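Local coordinates for Two-component response regulator, LuxR family (Aurantimonas sp., PDB 3CZ5), which probably binds DNA as a two-component response regulator of the LuxR family, this piece being its N-terminal receiver domain, at residues A[10-14]-A[59-63]; A[18-22]-A[35-39]. All coordinates share one frame; numbering follows the deposited sequence.

Contact 1: A[10-14]-A[59-63]. With PO4 (phosphate ion), chain E; PO4 (phosphate ion), chain F.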
ATOM      1  N   LEU A  10      -1.853   8.645  -0.412  1.00 20.52           N
ATOM      2  CA  LEU A  10      -2.502   7.757  -1.336  1.00 21.01           C
ATOM      3  C   LEU A  10      -1.987   7.999  -2.717  1.00 21.89           C
ATOM      4  O   LEU A  10      -1.991   9.133  -3.211  1.00 21.39           O
ATOM      5  CB  LEU A  10      -4.005   8.022  -1.456  1.00 21.89           C
ATOM      6  CG  LEU A  10      -4.975   7.123  -0.728  1.00 34.45           C
ATOM      7  CD1 LEU A  10      -4.433   7.252   0.654  1.00 22.07           C
ATOM      8  CD2 LEU A  10      -6.308   7.720  -0.821  1.00 19.85           C
ATOM      9  N   VAL A  11      -1.634   6.921  -3.396  1.00 22.28           N
ATOM     10  CA  VAL A  11      -1.105   7.058  -4.721  1.00 21.82           C
ATOM     11  C   VAL A  11      -1.970   6.119  -5.488  1.00 21.74           C
ATOM     12  O   VAL A  11      -1.897   4.950  -5.258  1.00 22.59           O
ATOM     13  CB  VAL A  11       0.328   6.526  -4.712  1.00 22.62           C
ATOM     14  CG1 VAL A  11       0.951   6.502  -6.084  1.00  2.03           C
ATOM     15  CG2 VAL A  11       1.178   7.333  -3.729  1.00  3.85           C
ATOM     16  N   ASP A  12      -2.811   6.660  -6.344  1.00 21.66           N
ATOM     17  CA  ASP A  12      -3.740   5.962  -7.196  1.00 22.85           C
ATOM     18  C   ASP A  12      -3.979   6.914  -8.386  1.00 22.79           C
ATOM     19  O   ASP A  12      -4.066   8.117  -8.214  1.00 24.56           O
ATOM     20  CB  ASP A  12      -5.019   5.860  -6.430  1.00 25.66           C
ATOM     21  CG  ASP A  12      -5.929   4.848  -6.977  1.00 43.03           C
ATOM     22  OD1 ASP A  12      -5.666   4.375  -8.086  1.00 28.58           O
ATOM     23  OD2 ASP A  12      -6.895   4.481  -6.278  1.00 29.32           O
ATOM     24  N   ASP A  13      -4.051   6.417  -9.596  1.00 22.27           N
ATOM     25  CA  ASP A  13      -4.383   7.265 -10.755  1.00 22.99           C
ATOM     26  C   ASP A  13      -5.889   7.287 -10.994  1.00 22.36           C
ATOM     27  O   ASP A  13      -6.321   7.736 -11.998  1.00 20.76           O
ATOM     28  CB  ASP A  13      -3.710   6.686 -12.011  1.00 24.30           C
ATOM     29  CG  ASP A  13      -3.850   5.142 -12.100  1.00 50.75           C
ATOM     30  OD1 ASP A  13      -3.581   4.388 -11.116  1.00 23.35           O
ATOM     31  OD2 ASP A  13      -4.271   4.683 -13.184  1.00 26.54           O
ATOM     32  N   HIS A  14      -6.669   6.738 -10.071  1.00 23.25           N
ATOM     33  CA  HIS A  14      -8.093   6.709 -10.212  1.00 24.04           C
ATOM     34  C   HIS A  14      -8.752   7.748  -9.252  1.00 23.64           C
ATOM     35  O   HIS A  14      -9.242   7.479  -8.127  1.00 25.39           O
ATOM     36  CB  HIS A  14      -8.586   5.250 -10.052  1.00 25.01           C
ATOM     37  CG  HIS A  14      -8.319   4.406 -11.275  1.00 25.81           C
ATOM     38  ND1 HIS A  14      -9.219   4.278 -12.317  1.00 24.57           N
ATOM     39  CD2 HIS A  14      -7.282   3.586 -11.571  1.00 24.72           C
ATOM     40  CE1 HIS A  14      -8.737   3.434 -13.200  1.00 24.11           C
ATOM     41  NE2 HIS A  14      -7.570   2.996 -12.768  1.00 22.85           N
ATOM     42  N   LEU A  59      -0.713  -1.135  -7.530  1.00 19.16           N
ATOM     43  CA  LEU A  59       0.379  -1.861  -8.107  1.00 20.30           C
ATOM     44  C   LEU A  59       0.564  -1.303  -9.517  1.00 21.63           C
ATOM     45  O   LEU A  59       1.657  -1.326 -10.099  1.00 21.98           O
ATOM     46  CB  LEU A  59      -0.020  -3.304  -8.189  1.00 20.46           C
ATOM     47  CG  LEU A  59       1.025  -4.211  -8.814  1.00 21.75           C
ATOM     48  CD1 LEU A  59       2.178  -4.471  -7.837  1.00 18.90           C
ATOM     49  CD2 LEU A  59       0.290  -5.518  -9.160  1.00 20.55           C
ATOM     50  N   THR A  60      -0.524  -0.776 -10.052  1.00 22.04           N
ATOM     51  CA  THR A  60      -0.560  -0.405 -11.418  1.00 23.61           C
ATOM     52  C   THR A  60      -0.694   1.089 -11.493  1.00 26.63           C
ATOM     53  O   THR A  60      -1.666   1.657 -10.950  1.00 28.58           O
ATOM     54  CB  THR A  60      -1.707  -1.069 -12.149  1.00 22.61           C
ATOM     55  OG1 THR A  60      -1.629  -2.468 -11.918  1.00 37.90           O
ATOM     56  CG2 THR A  60      -1.548  -0.857 -13.623  1.00 37.63           C
ATOM     57  N   LEU A  61       0.262   1.725 -12.191  1.00 25.75           N
ATOM     58  CA  LEU A  61       0.313   3.167 -12.229  1.00 23.63           C
ATOM     59  C   LEU A  61       0.666   3.656 -13.619  1.00 23.30           C
ATOM     60  O   LEU A  61       1.409   2.990 -14.354  1.00 23.71           O
ATOM     61  CB  LEU A  61       1.348   3.633 -11.210  1.00 22.06           C
ATOM     62  CG  LEU A  61       1.018   3.553  -9.716  1.00 13.50           C
ATOM     63  CD1 LEU A  61       2.185   4.085  -8.921  1.00 18.93           C
ATOM     64  CD2 LEU A  61      -0.183   4.442  -9.590  1.00 19.57           C
ATOM     65  N   PRO A  62       0.117   4.819 -14.008  1.00 22.50           N
ATOM     66  CA  PRO A  62       0.536   5.326 -15.312  1.00 21.95           C
ATOM     67  C   PRO A  62       2.040   5.667 -15.126  1.00 23.55           C
ATOM     68  O   PRO A  62       2.401   6.556 -14.287  1.00 25.08           O
ATOM     69  CB  PRO A  62      -0.376   6.526 -15.560  1.00 20.04           C
ATOM     70  CG  PRO A  62      -0.727   7.017 -14.177  1.00 41.72           C
ATOM     71  CD  PRO A  62      -0.546   5.837 -13.177  1.00 22.14           C
ATOM     72  N   GLY A  63       2.898   4.945 -15.858  1.00 21.65           N
ATOM     73  CA  GLY A  63       4.343   4.998 -15.646  1.00 20.35           C
ATOM     74  C   GLY A  63       4.773   3.751 -14.901  1.00 20.75           C
ATOM     75  O   GLY A  63       4.154   2.693 -14.990  1.00 22.81           O
TER
HETATM   76  P   PO4 E 201      -4.436  -1.345  -9.313  1.00 16.77           P
HETATM   77  O1  PO4 E 201      -5.012  -2.373 -10.223  1.00 19.64           O
HETATM   78  O2  PO4 E 201      -5.353  -0.806  -8.238  1.00 18.64           O
HETATM   79  O3  PO4 E 201      -3.159  -1.841  -8.699  1.00 19.56           O
HETATM   80  O4  PO4 E 201      -4.092  -0.376 -10.414  1.00 20.71           O
HETATM   81  P   PO4 F 202     -12.201   7.051 -11.846  1.00  2.00           P
HETATM   82  O1  PO4 F 202     -12.126   6.184 -13.069  1.00 11.20           O
HETATM   83  O2  PO4 F 202     -13.081   6.525 -10.761  1.00 10.01           O
HETATM   84  O3  PO4 F 202     -10.800   6.708 -11.391  1.00 10.27           O
HETATM   85  O4  PO4 F 202     -12.436   8.468 -12.267  1.00  9.60           O
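The acidic pocket of the receiver domain is bounded here by the end of strand 6-11 and the loop after strand 54-57, which meet where Asp13 faces Leu61 and Pro62. Their backbones are nearest at Asp13 and Leu61, with the CA atoms 6.4 Å apart. The carboxylate of Asp13 is turned between its own backbone N and carbonyl carbon (chi1 44°). Its CB and CG lie against Pro62 CD, with Asp13 CB 3.5 Å from that atom. The two side chains run past each other in opposite senses. On the pocket side, Asp13 OD1 stands 3.3 Å from Thr60 O; as both are acceptors, this is not a hydrogen bond. Leu61 sends its two methyls to different partners, CD2 to Asp13 OD1 and CD1 to the interior, where it meets Val11 CG1 at 3.9 Å with the side chains nearly perpendicular. The predicted phosphorylation site, Asp58, has OD2 near carboxylate oxygens of both Asp12 and Asp13, and three carboxylates thus gather here. An alanine in place of Asp13 keeps the CB contact with Pro62 but lacks the carboxylate, so the pocket would probably lose much of its hold on a cation. A phosphate ion, probably from the crystallisation liquor, takes hydrogen bonds on one oxygen: Leu59 N to PO4 (chain E) O3 at 2.8 Å and Thr60 N to the same O3 at 3.1 Å. Lys108 and Thr86 also bond to phosphate. No metal is modelled, but the two acceptors Asp13 OD1 and Thr60 O side by side are consistent with the divalent-metal and phosphoacceptor site of CheY-like receivers, where one acid past the first strand binds directly, the other usually through water, with the phosphoacceptor aspartate and the carbonyl two residues beyond it.

Contact 2: A[18-22]-A[35-39]; sequences REGYR and AEAAD
Arg18 and Glu36 reach across from helix 15-25 and strand 31-37 and cross at a slant, with the guanidinium and carboxylate planes 64° apart. That tilt excludes the flat, two-pronged pairing of an arginine with a carboxylate. Instead, one oxygen receives both contacts: Arg18 NE lies 3.1 Å from Glu36 OE1 and Arg18 NH2 lies 3.3 Å from the same OE1. Both hydrogen bonds are weak and bent, and they belong to one salt bridge, in which OE1 sits at the guanidinium edge near its plane. The arginine chain leaves the helix extended and then bends at its third torsion (chi3 55°), which turns NE and NH2 toward the glutamate. Its remaining nitrogen, NH1, is directed to the backbone O of Asp12, a hydrogen bond that ties the same group to the loop just past strand 6-11. Glu36 is straight beyond CG and carries its carboxylate to the helix. There it meets Glu19 at about a right angle, with Glu36 OE2 3.1 Å from Glu19 OE2, a like-charged approach that Arg18 and Arg22 would partly offset. Arg22 NE forms a salt bridge with Glu19 OE2, while its aliphatic part touches Glu36, Arg22 CD lying 3.7 Å from Glu36 OE2. Ala37, on the other hand, points its methyl away from the helix, against Met9, Val11 and Leu46. The short helix and strand segments run nearly antiparallel, at 151°, with their axes 10.8 Å apart at closest approach. This is a usual spacing for a helix on a sheet, bridged at this surface margin by Arg18 and Glu36. Strand 31-37 is outermost in the sheet of this chain, and the contact closes the beta-alpha-beta unit of strand 6-11, helix 15-25 and strand 31-37 that begins the CheY-like alpha/beta fold.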
ATOM      1  N   ARG A  18     -10.054   7.096  -5.744  1.00 17.19           N
ATOM      2  CA  ARG A  18      -9.026   7.418  -4.730  1.00 17.27           C
ATOM      3  C   ARG A  18      -9.750   8.079  -3.609  1.00 16.95           C
ATOM      4  O   ARG A  18      -9.560   7.734  -2.415  1.00 16.17           O
ATOM      5  CB  ARG A  18      -8.039   8.389  -5.257  1.00 18.36           C
ATOM      6  CG  ARG A  18      -6.810   8.418  -4.444  1.00 23.87           C
ATOM      7  CD  ARG A  18      -5.823   9.284  -5.178  1.00 20.37           C
ATOM      8  NE  ARG A  18      -6.396  10.592  -5.446  1.00 24.04           N
ATOM      9  CZ  ARG A  18      -6.247  11.202  -6.606  1.00 22.58           C
ATOM     10  NH1 ARG A  18      -5.580  10.539  -7.551  1.00 23.69           N
ATOM     11  NH2 ARG A  18      -6.739  12.429  -6.810  1.00 22.05           N
ATOM     12  N   GLU A  19     -10.636   9.007  -3.996  1.00 17.55           N
ATOM     13  CA  GLU A  19     -11.396   9.746  -2.982  1.00 19.27           C
ATOM     14  C   GLU A  19     -12.311   8.829  -2.097  1.00 19.58           C
ATOM     15  O   GLU A  19     -12.430   9.062  -0.881  1.00 20.55           O
ATOM     16  CB  GLU A  19     -12.211  10.879  -3.586  1.00 20.38           C
ATOM     17  CG  GLU A  19     -12.115  12.115  -2.759  1.00 43.77           C
ATOM     18  CD  GLU A  19     -10.664  12.614  -2.693  1.00 24.63           C
ATOM     19  OE1 GLU A  19      -9.935  12.422  -3.741  1.00 44.89           O
ATOM     20  OE2 GLU A  19     -10.260  13.195  -1.614  1.00 44.47           O
ATOM     21  N   GLY A  20     -12.953   7.821  -2.708  1.00 17.01           N
ATOM     22  CA  GLY A  20     -13.729   6.909  -1.986  1.00 16.12           C
ATOM     23  C   GLY A  20     -12.874   6.240  -0.930  1.00 17.34           C
ATOM     24  O   GLY A  20     -13.296   6.029   0.208  1.00 16.94           O
ATOM     25  N   TYR A  21     -11.661   5.877  -1.285  1.00 19.81           N
ATOM     26  CA  TYR A  21     -10.826   5.233  -0.296  1.00 21.31           C
ATOM     27  C   TYR A  21     -10.323   6.212   0.720  1.00 22.65           C
ATOM     28  O   TYR A  21     -10.140   5.848   1.891  1.00 23.30           O
ATOM     29  CB  TYR A  21      -9.657   4.539  -0.928  1.00 21.87           C
ATOM     30  CG  TYR A  21     -10.037   3.299  -1.653  1.00 29.73           C
ATOM     31  CD1 TYR A  21     -10.791   2.384  -1.028  1.00 20.73           C
ATOM     32  CD2 TYR A  21      -9.614   3.051  -2.948  1.00 21.36           C
ATOM     33  CE1 TYR A  21     -11.156   1.246  -1.617  1.00 30.94           C
ATOM     34  CE2 TYR A  21      -9.963   1.872  -3.584  1.00 31.27           C
ATOM     35  CZ  TYR A  21     -10.759   0.967  -2.882  1.00 22.17           C
ATOM     36  OH  TYR A  21     -11.219  -0.232  -3.404  1.00 32.20           O
ATOM     37  N   ARG A  22     -10.077   7.455   0.326  1.00 22.98           N
ATOM     38  CA  ARG A  22      -9.749   8.397   1.390  1.00 23.77           C
ATOM     39  C   ARG A  22     -10.839   8.428   2.471  1.00 23.23           C
ATOM     40  O   ARG A  22     -10.596   8.361   3.685  1.00 22.34           O
ATOM     41  CB  ARG A  22      -9.590   9.788   0.842  1.00 24.72           C
ATOM     42  CG  ARG A  22      -9.652  10.835   1.947  1.00 17.04           C
ATOM     43  CD  ARG A  22      -9.414  12.168   1.280  1.00 26.55           C
ATOM     44  NE  ARG A  22     -10.664  12.782   0.782  1.00 17.94           N
ATOM     45  CZ  ARG A  22     -11.719  12.986   1.568  1.00 25.49           C
ATOM     46  NH1 ARG A  22     -11.654  12.657   2.834  1.00 16.18           N
ATOM     47  NH2 ARG A  22     -12.809  13.552   1.098  1.00 17.28           N
ATOM     48  N   ALA A  35      -1.599  13.579   1.635  1.00 22.49           N
ATOM     49  CA  ALA A  35      -1.158  13.936   0.279  1.00 21.29           C
ATOM     50  C   ALA A  35      -1.826  12.892  -0.609  1.00 21.43           C
ATOM     51  O   ALA A  35      -1.861  11.725  -0.198  1.00 21.18           O
ATOM     52  CB  ALA A  35       0.302  13.783   0.162  1.00 20.14           C
ATOM     53  N   GLU A  36      -2.365  13.308  -1.773  1.00 20.27           N
ATOM     54  CA  GLU A  36      -2.813  12.383  -2.800  1.00 19.80           C
ATOM     55  C   GLU A  36      -1.962  12.442  -4.109  1.00 21.36           C
ATOM     56  O   GLU A  36      -1.765  13.519  -4.719  1.00 22.44           O
ATOM     57  CB  GLU A  36      -4.256  12.650  -3.101  1.00 18.63           C
ATOM     58  CG  GLU A  36      -5.137  12.199  -2.053  1.00 47.29           C
ATOM     59  CD  GLU A  36      -6.543  12.350  -2.500  1.00 21.37           C
ATOM     60  OE1 GLU A  36      -6.711  13.056  -3.526  1.00 47.91           O
ATOM     61  OE2 GLU A  36      -7.461  11.795  -1.846  1.00 47.52           O
ATOM     62  N   ALA A  37      -1.451  11.300  -4.551  1.00 21.51           N
ATOM     63  CA  ALA A  37      -0.585  11.268  -5.764  1.00 21.16           C
ATOM     64  C   ALA A  37      -1.191  10.431  -6.875  1.00 20.40           C
ATOM     65  O   ALA A  37      -1.991   9.545  -6.635  1.00 19.86           O
ATOM     66  CB  ALA A  37       0.822  10.770  -5.433  1.00 21.13           C
ATOM     67  N   ALA A  38      -0.819  10.705  -8.110  1.00 20.92           N
ATOM     68  CA  ALA A  38      -1.474  10.009  -9.224  1.00 19.72           C
ATOM     69  C   ALA A  38      -0.547   9.143 -10.001  1.00 19.13           C
ATOM     70  O   ALA A  38      -1.023   8.544 -10.942  1.00 20.96           O
ATOM     71  CB  ALA A  38      -2.035  11.014 -10.164  1.00 20.04           C
ATOM     72  N   ASP A  39       0.765   9.185  -9.725  1.00 17.71           N
ATOM     73  CA  ASP A  39       1.754   8.273 -10.308  1.00 17.64           C
ATOM     74  C   ASP A  39       2.981   8.233  -9.446  1.00 18.20           C
ATOM     75  O   ASP A  39       3.066   8.923  -8.438  1.00 17.22           O
ATOM     76  CB  ASP A  39       2.209   8.803 -11.636  1.00 17.92           C
ATOM     77  CG  ASP A  39       2.663  10.260 -11.533  1.00 26.22           C
ATOM     78  OD1 ASP A  39       3.545  10.594 -10.697  1.00 18.16           O
ATOM     79  OD2 ASP A  39       2.152  11.068 -12.324  1.00 19.26           O
TER

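Contact 1 is partly buried and lies at one end of strand 6-11, where loops gather round an acidic pocket; contact 2 is a surface contact between a helix and the outermost strand 31-37. Both reach the same parallel sheet, in which strands 6-11 and 31-37 are neighbours, and the pairing of Leu10 O with Ala37 N, a probable hydrogen bond, joins them directly. Arg18 NH1, bonded to Asp12 O, provides a second tie. Their chemistry differs: carboxylates and a carbonyl crowd together in contact 1 beside apolar packing, whereas charges of both signs meet in contact 2. Along the chain, contact 2 is nested inside the loop closed by contact 1.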